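Membrane-bound protease PH1510 (Pyrococcus horikoshii, PDB 6M4B) is a serine protease, whose N-terminal catalytic domain is given here, that cleaves substrates preferentially near hydrophobic or aromatic residues and can degrade a stomatin homolog in vitro. Local coordinates at residues Y87-S92 / T101-C106; I72-Y75 / S80-A83; L155-E160 / Y165-V170; D54-I59 / I130-S135. The protein carries 1 engineered substitution. All coordinates share one frame; numbering follows the deposited sequence.

From the N terminus, residues 54-59 on helix 53-64 open the widest loop, which residues 130-135 on helix 123-139 close as contact 4. Contacts 2 and 1 are nested in series within it. Contact 2 (72-75 with 80-83) joins the main parallel sheet to the first strand of the small mixed sheet, and contact 1 (87-92 with 101-106) packs helix 84-90 on that sheet's middle strand. Tyr-87 touches both Met-56 and Tyr-132, linking contacts 1 and 4. Contact 3 (155-160 with 165-170) follows as a short loop of its own; its strand 156-157 completes the small sheet beside 102-104 before the chain reaches strand 170-171.

Contact 1: residues Y87-S92 / T101-C106; sequences YIALGS and TSIGAC
Tyr-87 and Ala-89 on helix 84-90 face Ile-103 and Cys-106 across a gap that the backbones keep even, Tyr-87 CA lying 8.7 Å from Gly-104 CA and Ala-89 CA 8.8 Å from Ile-103 CA. The segments touch through side chains at two places. At one, Ile-103 reaches over to the helix: its CG1 branch swings opposite the backbone N (chi1 -174°) and carries CD1 to 4.1 Å from Ala-89 CB. At the other, Tyr-87 CG stands opposite its own carbonyl carbon (chi1 -64°), which brings the far end of the ring nearer to Cys-106. Tyr-87 CE1 lies 4.1 Å from Cys-106 CB, which is placed obliquely to the ring. The sulfur adds a Cys sulfur-aromatic contact, Cys-106 SG lying 5.3 Å from the Tyr-87 ring centroid and 52° off its normal. A water ties the two ends of this pair together: it sits 2.9 Å from Tyr-87 OH and donates to Cys-106 O. The Tyr-87 side chain packs on helices 53-64, 123-139 and 144-152, and its OH has the water as a polar partner. Backbone bonds from Gly-104 to Ala-83 and from Ile-103 to Leu-157 hold strand 102-104 between its neighbours. Cys-106 belongs to the substrate-binding segment, its side chain about 5 Å from that of Ala-83 at the nucleophile position, so the contact lies beside the active site of a protease domain of the ClpP/crotonase clan.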
loop_
_atom_site.group_PDB
_atom_site.type_symbol
_atom_site.label_atom_id
_atom_site.label_comp_id
_atom_site.label_asym_id
_atom_site.label_seq_id
_atom_site.Cartn_x
_atom_site.Cartn_y
_atom_site.Cartn_z
ATOM N N TYR A 87 3.649 7.054 9.657
ATOM C CA TYR A 87 2.991 6.215 8.688
ATOM C C TYR A 87 2.726 4.811 9.269
ATOM O O TYR A 87 1.682 4.240 9.027
ATOM C CB TYR A 87 3.842 6.047 7.397
ATOM C CG TYR A 87 4.106 7.328 6.573
ATOM C CD1 TYR A 87 5.078 8.257 6.953
ATOM C CD2 TYR A 87 3.440 7.554 5.368
ATOM C CE1 TYR A 87 5.343 9.376 6.183
ATOM C CE2 TYR A 87 3.727 8.644 4.590
ATOM C CZ TYR A 87 4.682 9.541 4.990
ATOM O OH TYR A 87 4.942 10.620 4.237
ATOM N N ILE A 88 3.673 4.274 10.036
ATOM C CA ILE A 88 3.504 2.979 10.698
ATOM C C ILE A 88 2.298 3.071 11.618
ATOM O O ILE A 88 1.410 2.242 11.559
ATOM C CB ILE A 88 4.798 2.586 11.475
ATOM C CG1 ILE A 88 5.979 2.346 10.498
ATOM C CG2 ILE A 88 4.619 1.307 12.310
ATOM C CD1 ILE A 88 7.348 2.292 11.154
ATOM N N ALA A 89 2.240 4.145 12.404
ATOM C CA ALA A 89 1.092 4.402 13.239
ATOM C C ALA A 89 -0.220 4.544 12.454
ATOM O O ALA A 89 -1.178 3.787 12.736
ATOM C CB ALA A 89 1.316 5.632 14.078
ATOM N N LEU A 90 -0.259 5.437 11.443
ATOM C CA LEU A 90 -1.467 5.589 10.616
ATOM C C LEU A 90 -1.900 4.353 9.872
ATOM O O LEU A 90 -3.090 4.196 9.560
ATOM C CB LEU A 90 -1.357 6.766 9.662
ATOM C CG LEU A 90 -1.205 8.104 10.334
ATOM C CD1 LEU A 90 -0.813 9.142 9.305
ATOM C CD2 LEU A 90 -2.515 8.496 11.012
ATOM N N GLY A 91 -0.974 3.441 9.614
ATOM C CA GLY A 91 -1.288 2.190 8.940
ATOM C C GLY A 91 -1.808 1.087 9.826
ATOM O O GLY A 91 -2.120 -0.004 9.342
ATOM N N SER A 92 -1.982 1.368 11.101
ATOM C CA SER A 92 -2.222 0.332 12.093
ATOM C C SER A 92 -3.666 0.342 12.555
ATOM O O SER A 92 -4.432 1.288 12.310
ATOM C CB SER A 92 -1.274 0.528 13.292
ATOM O OG SER A 92 -1.797 1.486 14.215
ATOM N N THR A 101 4.576 12.397 24.549
ATOM C CA THR A 101 5.124 11.818 23.317
ATOM C C THR A 101 4.724 12.694 22.160
ATOM O O THR A 101 4.008 13.665 22.322
ATOM C CB THR A 101 4.670 10.359 23.067
ATOM O OG1 THR A 101 3.241 10.294 23.019
ATOM C CG2 THR A 101 5.219 9.430 24.128
ATOM N N SER A 102 5.198 12.346 20.982
ATOM C CA SER A 102 5.019 13.202 19.826
ATOM C C SER A 102 4.694 12.357 18.579
ATOM O O SER A 102 5.218 11.258 18.395
ATOM C CB SER A 102 6.329 13.968 19.606
ATOM O OG SER A 102 6.146 14.928 18.616
ATOM N N ILE A 103 3.864 12.885 17.698
ATOM C CA ILE A 103 3.626 12.204 16.395
ATOM C C ILE A 103 3.677 13.233 15.263
ATOM O O ILE A 103 3.293 14.379 15.446
ATOM C CB ILE A 103 2.296 11.401 16.415
ATOM C CG1 ILE A 103 2.119 10.585 15.139
ATOM C CG2 ILE A 103 1.106 12.318 16.621
ATOM C CD1 ILE A 103 1.072 9.511 15.279
ATOM N N GLY A 104 4.139 12.824 14.095
ATOM C CA GLY A 104 4.161 13.736 12.947
ATOM C C GLY A 104 5.559 14.158 12.526
ATOM O O GLY A 104 6.535 13.387 12.675
ATOM N N ALA A 105 5.635 15.359 11.962
ATOM C CA ALA A 105 6.867 15.884 11.352
ATOM C C ALA A 105 7.352 14.977 10.267
ATOM O O ALA A 105 8.369 14.254 10.433
ATOM C CB ALA A 105 7.967 16.110 12.430
ATOM N N CYS A 106 6.646 14.970 9.141
ATOM C CA CYS A 106 7.019 14.044 8.022
ATOM C C CYS A 106 7.417 14.746 6.707
ATOM O O CYS A 106 7.280 14.129 5.618
ATOM C CB CYS A 106 5.806 13.117 7.727
ATOM S SG CYS A 106 5.089 12.407 9.196
HETATM O O HOH W 1 7.656 11.655 4.599
#

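Contact 2: residues I72-Y75 / S80-A83; sequences IYVY and SAAA. Engineered in segment 80-83: Ala-83 (natural residue Ser).
A first torsion of -169° at Val-74 sets CG1 opposite the backbone N and CG2 opposite the carbonyl carbon, so that one methyl meets the backbone and the other a side chain of segment 80-83. Val-74 CG1 comes down on the backbone of the next strand, 3.7 Å from both Ser-80 C and Ala-81 N, and thus lies against the peptide link between those residues. Val-74 CG2 meets a side chain instead, 3.8 Å from Ala-81 CB. The CB atoms of Val-74 and Ala-81 both point toward the other segment, whereas that of Ser-80 points away. The backbones approach to 6.2 Å, measured from Val-74 CA to Ser-80 CA, yet no backbone bond joins these two segments: they belong to different sheets, and the valine wedges between them. Ser-80 is fixed from elsewhere, its N bonded to Asp-47 OD1. Ala-81 O receives Thr-86 OG1 from the helix that follows. On the far side of strand 70-74, Tyr-75 CB lies 3.7 Å above the plane of the Tyr-73 ring, over its centre. Segment 80-83 ends at Ala-83, an engineered residue that replaces the serine nucleophile, so this packing stands just ahead of the catalytic position on the chain. Strand 70-74 runs between strands 41-47 and 94-97 of the parallel sheet, with Val-74 also touching Met-97 and Thr-101, while strand 80-82 pairs with 102-104 in the small mixed sheet and leads through Ala-83 into helix 84-90.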
loop_
_atom_site.group_PDB
_atom_site.type_symbol
_atom_site.label_atom_id
_atom_site.label_comp_id
_atom_site.label_asym_id
_atom_site.label_seq_id
_atom_site.Cartn_x
_atom_site.Cartn_y
_atom_site.Cartn_z
ATOM N N ILE A 72 -0.178 0.345 17.619
ATOM C CA ILE A 72 1.056 1.084 17.684
ATOM C C ILE A 72 0.925 2.020 18.880
ATOM O O ILE A 72 -0.017 2.796 18.956
ATOM C CB ILE A 72 1.343 1.853 16.364
ATOM C CG1 ILE A 72 1.521 0.866 15.192
ATOM C CG2 ILE A 72 2.568 2.706 16.522
ATOM C CD1 ILE A 72 2.688 -0.070 15.281
ATOM N N TYR A 73 1.866 1.887 19.817
ATOM C CA TYR A 73 1.828 2.581 21.078
ATOM C C TYR A 73 3.101 3.383 21.166
ATOM O O TYR A 73 4.187 2.821 21.301
ATOM C CB TYR A 73 1.730 1.608 22.235
ATOM C CG TYR A 73 1.620 2.187 23.660
ATOM C CD1 TYR A 73 1.154 3.467 23.892
ATOM C CD2 TYR A 73 1.980 1.414 24.778
ATOM C CE1 TYR A 73 1.014 3.965 25.171
ATOM C CE2 TYR A 73 1.859 1.912 26.084
ATOM C CZ TYR A 73 1.343 3.163 26.284
ATOM O OH TYR A 73 1.195 3.678 27.571
ATOM N N VAL A 74 2.944 4.696 21.062
ATOM C CA VAL A 74 4.074 5.594 21.113
ATOM C C VAL A 74 4.464 5.767 22.592
ATOM O O VAL A 74 3.752 6.401 23.390
ATOM C CB VAL A 74 3.774 6.965 20.473
ATOM C CG1 VAL A 74 5.097 7.745 20.329
ATOM C CG2 VAL A 74 3.115 6.778 19.102
ATOM N N TYR A 75 5.596 5.187 22.935
ATOM C CA TYR A 75 5.945 4.883 24.324
ATOM C C TYR A 75 7.450 4.545 24.376
ATOM O O TYR A 75 7.959 3.926 23.412
ATOM C CB TYR A 75 5.096 3.688 24.785
ATOM C CG TYR A 75 5.349 3.209 26.187
ATOM C CD1 TYR A 75 6.386 2.299 26.459
ATOM C CD2 TYR A 75 4.540 3.631 27.244
ATOM C CE1 TYR A 75 6.614 1.843 27.756
ATOM C CE2 TYR A 75 4.769 3.197 28.552
ATOM C CZ TYR A 75 5.799 2.302 28.787
ATOM O OH TYR A 75 6.020 1.870 30.042
ATOM N N SER A 80 8.824 9.393 20.341
ATOM C CA SER A 80 8.060 9.945 19.217
ATOM C C SER A 80 7.858 8.895 18.123
ATOM O O SER A 80 8.551 7.884 18.092
ATOM C CB SER A 80 8.787 11.187 18.677
ATOM O OG SER A 80 10.031 10.768 18.194
ATOM N N ALA A 81 6.820 9.092 17.309
ATOM C CA ALA A 81 6.641 8.313 16.070
ATOM C C ALA A 81 6.695 9.359 14.985
ATOM O O ALA A 81 5.677 9.872 14.526
ATOM C CB ALA A 81 5.310 7.583 16.066
ATOM N N ALA A 82 7.918 9.769 14.688
ATOM C CA ALA A 82 8.158 10.907 13.792
ATOM C C ALA A 82 8.445 10.346 12.409
ATOM O O ALA A 82 8.922 9.228 12.270
ATOM C CB ALA A 82 9.304 11.799 14.305
ATOM N N ALA A 83 8.149 11.138 11.405
ATOM C CA ALA A 83 8.549 10.858 10.022
ATOM C C ALA A 83 8.043 9.487 9.606
ATOM O O ALA A 83 6.846 9.262 9.741
ATOM C CB ALA A 83 10.071 11.038 9.852
#

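Contact 3: residues L155-E160 / Y165-V170; sequences LSLTPE and YGVIEV
Leu-157 and Val-167, from the chain before and after the short helix 159-164, meet where the two flanks of that helix come together; the chain enters it from strand 156-157, and a Schellman motif ends it. The leucine and valine cross obliquely. Leu-157 CG stands opposite the carbonyl carbon (chi1 -65°), which sends Leu-157 CD1 out to Val-167 CG2 at 4.2 Å, methyl against methyl. That is the closest side-chain pair between the two residues; their backbones stay well apart, 9.4 Å from Leu-157 CA to Val-167 CA. Ile-146 of helix 144-152 touches both residues and completes this small apolar cluster. Toward the helix start the approach is closer, with Pro-159 CA 8.0 Å from Ile-168 CA. The two ends of the helix are formed differently. At the first, Thr-158 is the N-cap: its side chain caps a backbone N of the first turn, and its own N bonds to Glu-161 OE2, in the manner of a capping box. At the last, Gly-166 is the C-prime residue with positive phi (75°), and its N and that of Val-167 reach back to carbonyls of the last turn. After it, the CB atoms of Val-167 and Ile-168 both point toward segment 155-160, while Glu-169 makes a salt bridge to Arg-142. Ile-168 also packs on Ile-95 and Met-97 of strand 94-97. Ile-168 CG1 takes the crowded position between backbone N and carbonyl carbon (chi1 66°), and Ile-168 CD1 lies 3.5 Å from Pro-159 O.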
loop_
_atom_site.group_PDB
_atom_site.type_symbol
_atom_site.label_atom_id
_atom_site.label_comp_id
_atom_site.label_asym_id
_atom_site.label_seq_id
_atom_site.Cartn_x
_atom_site.Cartn_y
_atom_site.Cartn_z
ATOM N N LEU A 155 3.988 19.465 10.596
ATOM C CA LEU A 155 3.217 19.451 11.816
ATOM C C LEU A 155 3.568 18.224 12.677
ATOM O O LEU A 155 3.739 17.116 12.185
ATOM C CB LEU A 155 1.745 19.471 11.494
ATOM C CG LEU A 155 0.784 19.572 12.682
ATOM C CD1 LEU A 155 0.921 20.895 13.408
ATOM C CD2 LEU A 155 -0.671 19.342 12.238
ATOM N N SER A 156 3.695 18.504 13.962
ATOM C CA SER A 156 3.957 17.564 15.036
ATOM C C SER A 156 2.866 17.811 16.074
ATOM O O SER A 156 2.527 18.963 16.331
ATOM C CB SER A 156 5.266 17.912 15.706
ATOM O OG SER A 156 5.922 16.738 16.042
ATOM N N LEU A 157 2.335 16.753 16.664
ATOM C CA LEU A 157 1.239 16.854 17.632
ATOM C C LEU A 157 1.620 16.192 18.928
ATOM O O LEU A 157 2.380 15.245 18.926
ATOM C CB LEU A 157 -0.061 16.222 17.113
ATOM C CG LEU A 157 -0.710 16.886 15.879
ATOM C CD1 LEU A 157 -1.982 16.135 15.509
ATOM C CD2 LEU A 157 -0.987 18.394 16.040
ATOM N N THR A 158 1.072 16.708 20.027
ATOM C CA THR A 158 1.144 16.042 21.353
ATOM C C THR A 158 0.033 14.977 21.379
ATOM O O THR A 158 -0.844 15.003 20.515
ATOM C CB THR A 158 0.862 17.041 22.506
ATOM O OG1 THR A 158 -0.451 17.564 22.333
ATOM C CG2 THR A 158 1.916 18.223 22.528
ATOM N N PRO A 159 0.012 14.099 22.407
ATOM C CA PRO A 159 -1.058 13.091 22.491
ATOM C C PRO A 159 -2.437 13.629 22.506
ATOM O O PRO A 159 -3.297 13.149 21.782
ATOM C CB PRO A 159 -0.737 12.352 23.799
ATOM C CG PRO A 159 0.759 12.451 23.877
ATOM C CD PRO A 159 1.048 13.861 23.438
ATOM N N GLU A 160 -2.636 14.690 23.262
ATOM C CA GLU A 160 -3.950 15.295 23.486
ATOM C C GLU A 160 -4.431 16.029 22.221
ATOM O O GLU A 160 -5.601 15.998 21.893
ATOM C CB GLU A 160 -3.886 16.233 24.732
ATOM C CG GLU A 160 -3.133 15.629 25.990
ATOM C CD GLU A 160 -1.546 15.617 25.972
ATOM O OE1 GLU A 160 -0.871 14.713 26.499
ATOM O OE2 GLU A 160 -0.915 16.539 25.465
ATOM N N TYR A 165 -7.853 15.993 17.448
ATOM C CA TYR A 165 -8.039 16.143 15.996
ATOM C C TYR A 165 -8.315 14.819 15.233
ATOM O O TYR A 165 -8.342 14.857 14.020
ATOM C CB TYR A 165 -6.871 16.918 15.357
ATOM C CG TYR A 165 -6.678 18.388 15.760
ATOM C CD1 TYR A 165 -7.594 19.375 15.391
ATOM C CD2 TYR A 165 -5.533 18.800 16.449
ATOM C CE1 TYR A 165 -7.385 20.702 15.751
ATOM C CE2 TYR A 165 -5.325 20.119 16.821
ATOM C CZ TYR A 165 -6.253 21.066 16.462
ATOM O OH TYR A 165 -6.069 22.385 16.801
ATOM N N GLY A 166 -8.562 13.681 15.909
ATOM C CA GLY A 166 -9.011 12.453 15.241
ATOM C C GLY A 166 -7.912 11.716 14.472
ATOM O O GLY A 166 -8.192 11.078 13.440
ATOM N N VAL A 167 -6.671 11.827 14.959
ATOM C CA VAL A 167 -5.503 11.131 14.430
ATOM C C VAL A 167 -5.181 9.827 15.173
ATOM O O VAL A 167 -4.700 8.879 14.570
ATOM C CB VAL A 167 -4.261 12.022 14.568
ATOM C CG1 VAL A 167 -3.010 11.343 14.079
ATOM C CG2 VAL A 167 -4.505 13.293 13.800
ATOM N N ILE A 168 -5.397 9.802 16.483
ATOM C CA ILE A 168 -5.168 8.589 17.287
ATOM C C ILE A 168 -6.449 8.258 18.059
ATOM O O ILE A 168 -7.390 9.035 18.087
ATOM C CB ILE A 168 -4.004 8.776 18.271
ATOM C CG1 ILE A 168 -4.339 9.832 19.334
ATOM C CG2 ILE A 168 -2.736 9.186 17.529
ATOM C CD1 ILE A 168 -3.310 9.937 20.430
ATOM N N GLU A 169 -6.456 7.102 18.697
ATOM C CA GLU A 169 -7.631 6.618 19.386
ATOM C C GLU A 169 -7.486 6.649 20.926
ATOM O O GLU A 169 -8.474 6.814 21.592
ATOM C CB GLU A 169 -8.039 5.220 18.893
ATOM C CG GLU A 169 -8.514 5.153 17.446
ATOM C CD GLU A 169 -7.357 5.252 16.455
ATOM O OE1 GLU A 169 -7.362 6.169 15.597
ATOM O OE2 GLU A 169 -6.440 4.416 16.538
ATOM N N VAL A 170 -6.276 6.553 21.455
ATOM C CA VAL A 170 -6.090 6.391 22.869
ATOM C C VAL A 170 -4.888 7.169 23.369
ATOM O O VAL A 170 -3.801 7.106 22.809
ATOM C CB VAL A 170 -5.906 4.864 23.217
ATOM C CG1 VAL A 170 -5.575 4.666 24.676
ATOM C CG2 VAL A 170 -7.164 4.042 22.822
#

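Contact 4: residues D54-I59 / I130-S135; sequences DAMMNI and IAYIKS
Two Met-aromatic contacts join helix 53-64 to helix 123-139, Met-56 and Met-57 holding the ring of Tyr-132 from different directions. The sulfur of Met-56 lies at the ring's edge, near its plane: SD is 3.7 Å from Tyr-132 CE2 and 77° off the ring normal as seen from the centroid. Bends at chi2 and chi3 fold this methionine round so that Met-56 CE also comes within 4.1 Å of Tyr-132 CE2, the two side chains passing head to tail. Met-57 runs aslant the ring and stays extended beyond CG. Met-57 SD stands above the face, though at a distance, 4.8 Å from the centroid of the Tyr-132 ring, while Met-57 CG comes closer, 3.7 Å from Tyr-132 OH and 3.9 Å from Tyr-132 CZ. Tyr-132 reaches this position with CG opposite its backbone N (chi1 -177°), directing the ring across the gap between helices whose nearest CA atoms, of Met-57 and Tyr-132, are 9.7 Å apart. Met-56 also rests on Ala-84 and Tyr-87 of helix 84-90, next to the substrate-binding Ala-53, and Ile-133 packs on Tyr-87 and Leu-90 there. On the outer side the pair borders the dimer interface, where Tyr-132 packs on Glu-139 of the second subunit and Ser-135 on Ser-135 of that subunit, while Ile-130 packs on helix 144-152 and Lys-134 NZ makes a salt bridge to its Glu-148.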
loop_
_atom_site.group_PDB
_atom_site.type_symbol
_atom_site.label_atom_id
_atom_site.label_comp_id
_atom_site.label_asym_id
_atom_site.label_seq_id
_atom_site.Cartn_x
_atom_site.Cartn_y
_atom_site.Cartn_z
ATOM N N ASP A 54 11.122 2.871 2.069
ATOM C CA ASP A 54 10.819 1.522 1.589
ATOM C C ASP A 54 10.560 0.491 2.722
ATOM O O ASP A 54 9.617 -0.334 2.627
ATOM C CB ASP A 54 11.862 1.000 0.529
ATOM C CG ASP A 54 13.349 1.129 0.996
ATOM O OD1 ASP A 54 13.657 0.997 2.192
ATOM O OD2 ASP A 54 14.241 1.385 0.161
ATOM N N ALA A 55 11.387 0.543 3.770
ATOM C CA ALA A 55 11.201 -0.312 4.917
ATOM C C ALA A 55 9.854 0.054 5.595
ATOM O O ALA A 55 9.103 -0.840 5.910
ATOM C CB ALA A 55 12.365 -0.194 5.886
ATOM N N MET A 56 9.569 1.357 5.730
ATOM C CA MET A 56 8.270 1.823 6.243
ATOM C C MET A 56 7.095 1.225 5.469
ATOM O O MET A 56 6.180 0.688 6.072
ATOM C CB MET A 56 8.235 3.337 6.252
ATOM C CG MET A 56 6.898 3.960 6.576
ATOM S SD MET A 56 5.825 4.176 5.131
ATOM C CE MET A 56 6.624 5.637 4.462
ATOM N N MET A 57 7.169 1.239 4.135
ATOM C CA MET A 57 6.093 0.720 3.293
ATOM C C MET A 57 5.888 -0.757 3.458
ATOM O O MET A 57 4.754 -1.168 3.553
ATOM C CB MET A 57 6.267 1.116 1.811
ATOM C CG MET A 57 5.879 2.577 1.575
ATOM S SD MET A 57 6.027 3.030 -0.129
ATOM C CE MET A 57 6.410 4.748 -0.051
ATOM N N ASN A 58 6.964 -1.537 3.560
ATOM C CA ASN A 58 6.839 -2.971 3.835
ATOM C C ASN A 58 6.328 -3.224 5.250
ATOM O O ASN A 58 5.518 -4.135 5.438
ATOM C CB ASN A 58 8.174 -3.726 3.644
ATOM C CG ASN A 58 8.732 -3.600 2.224
ATOM O OD1 ASN A 58 7.997 -3.660 1.243
ATOM N ND2 ASN A 58 10.042 -3.430 2.122
ATOM N N ILE A 59 6.734 -2.380 6.222
ATOM C CA ILE A 59 6.175 -2.510 7.566
ATOM C C ILE A 59 4.677 -2.209 7.518
ATOM O O ILE A 59 3.852 -3.000 7.984
ATOM C CB ILE A 59 6.862 -1.602 8.583
ATOM C CG1 ILE A 59 8.309 -2.048 8.758
ATOM C CG2 ILE A 59 6.099 -1.649 9.923
ATOM C CD1 ILE A 59 9.157 -1.090 9.591
ATOM N N ILE A 130 2.252 12.573 0.086
ATOM C CA ILE A 130 0.978 13.142 0.503
ATOM C C ILE A 130 -0.164 12.209 0.112
ATOM O O ILE A 130 -1.002 11.894 0.955
ATOM C CB ILE A 130 0.737 14.537 -0.081
ATOM C CG1 ILE A 130 1.728 15.543 0.538
ATOM C CG2 ILE A 130 -0.677 15.000 0.165
ATOM C CD1 ILE A 130 1.758 16.914 -0.138
ATOM N N ALA A 131 -0.195 11.730 -1.129
ATOM C CA ALA A 131 -1.238 10.790 -1.502
ATOM C C ALA A 131 -1.177 9.530 -0.605
ATOM O O ALA A 131 -2.225 9.044 -0.165
ATOM C CB ALA A 131 -1.136 10.411 -2.961
ATOM N N TYR A 132 0.022 9.032 -0.303
ATOM C CA TYR A 132 0.140 7.812 0.509
ATOM C C TYR A 132 -0.325 8.012 1.982
ATOM O O TYR A 132 -1.163 7.242 2.489
ATOM C CB TYR A 132 1.534 7.306 0.466
ATOM C CG TYR A 132 1.777 6.034 1.179
ATOM C CD1 TYR A 132 1.220 4.851 0.728
ATOM C CD2 TYR A 132 2.615 5.986 2.294
ATOM C CE1 TYR A 132 1.432 3.656 1.371
ATOM C CE2 TYR A 132 2.882 4.786 2.923
ATOM C CZ TYR A 132 2.283 3.641 2.500
ATOM O OH TYR A 132 2.552 2.469 3.140
ATOM N N ILE A 133 0.130 9.085 2.615
ATOM C CA ILE A 133 -0.209 9.357 4.016
ATOM C C ILE A 133 -1.711 9.647 4.184
ATOM O O ILE A 133 -2.339 9.147 5.117
ATOM C CB ILE A 133 0.655 10.463 4.642
ATOM C CG1 ILE A 133 0.769 10.225 6.157
ATOM C CG2 ILE A 133 0.131 11.875 4.328
ATOM C CD1 ILE A 133 1.673 11.192 6.859
ATOM N N LYS A 134 -2.298 10.315 3.202
ATOM C CA LYS A 134 -3.723 10.577 3.205
ATOM C C LYS A 134 -4.554 9.314 3.042
ATOM O O LYS A 134 -5.605 9.167 3.663
ATOM C CB LYS A 134 -4.102 11.593 2.148
ATOM C CG LYS A 134 -3.784 13.023 2.543
ATOM C CD LYS A 134 -4.091 14.009 1.435
ATOM C CE LYS A 134 -5.582 14.180 1.150
ATOM N NZ LYS A 134 -6.047 15.554 1.412
ATOM N N SER A 135 -4.062 8.389 2.247
ATOM C CA SER A 135 -4.709 7.144 2.059
ATOM C C SER A 135 -4.705 6.312 3.355
ATOM O O SER A 135 -5.712 5.710 3.641
ATOM C CB SER A 135 -4.054 6.350 0.935
ATOM O OG SER A 135 -2.806 5.767 1.275
#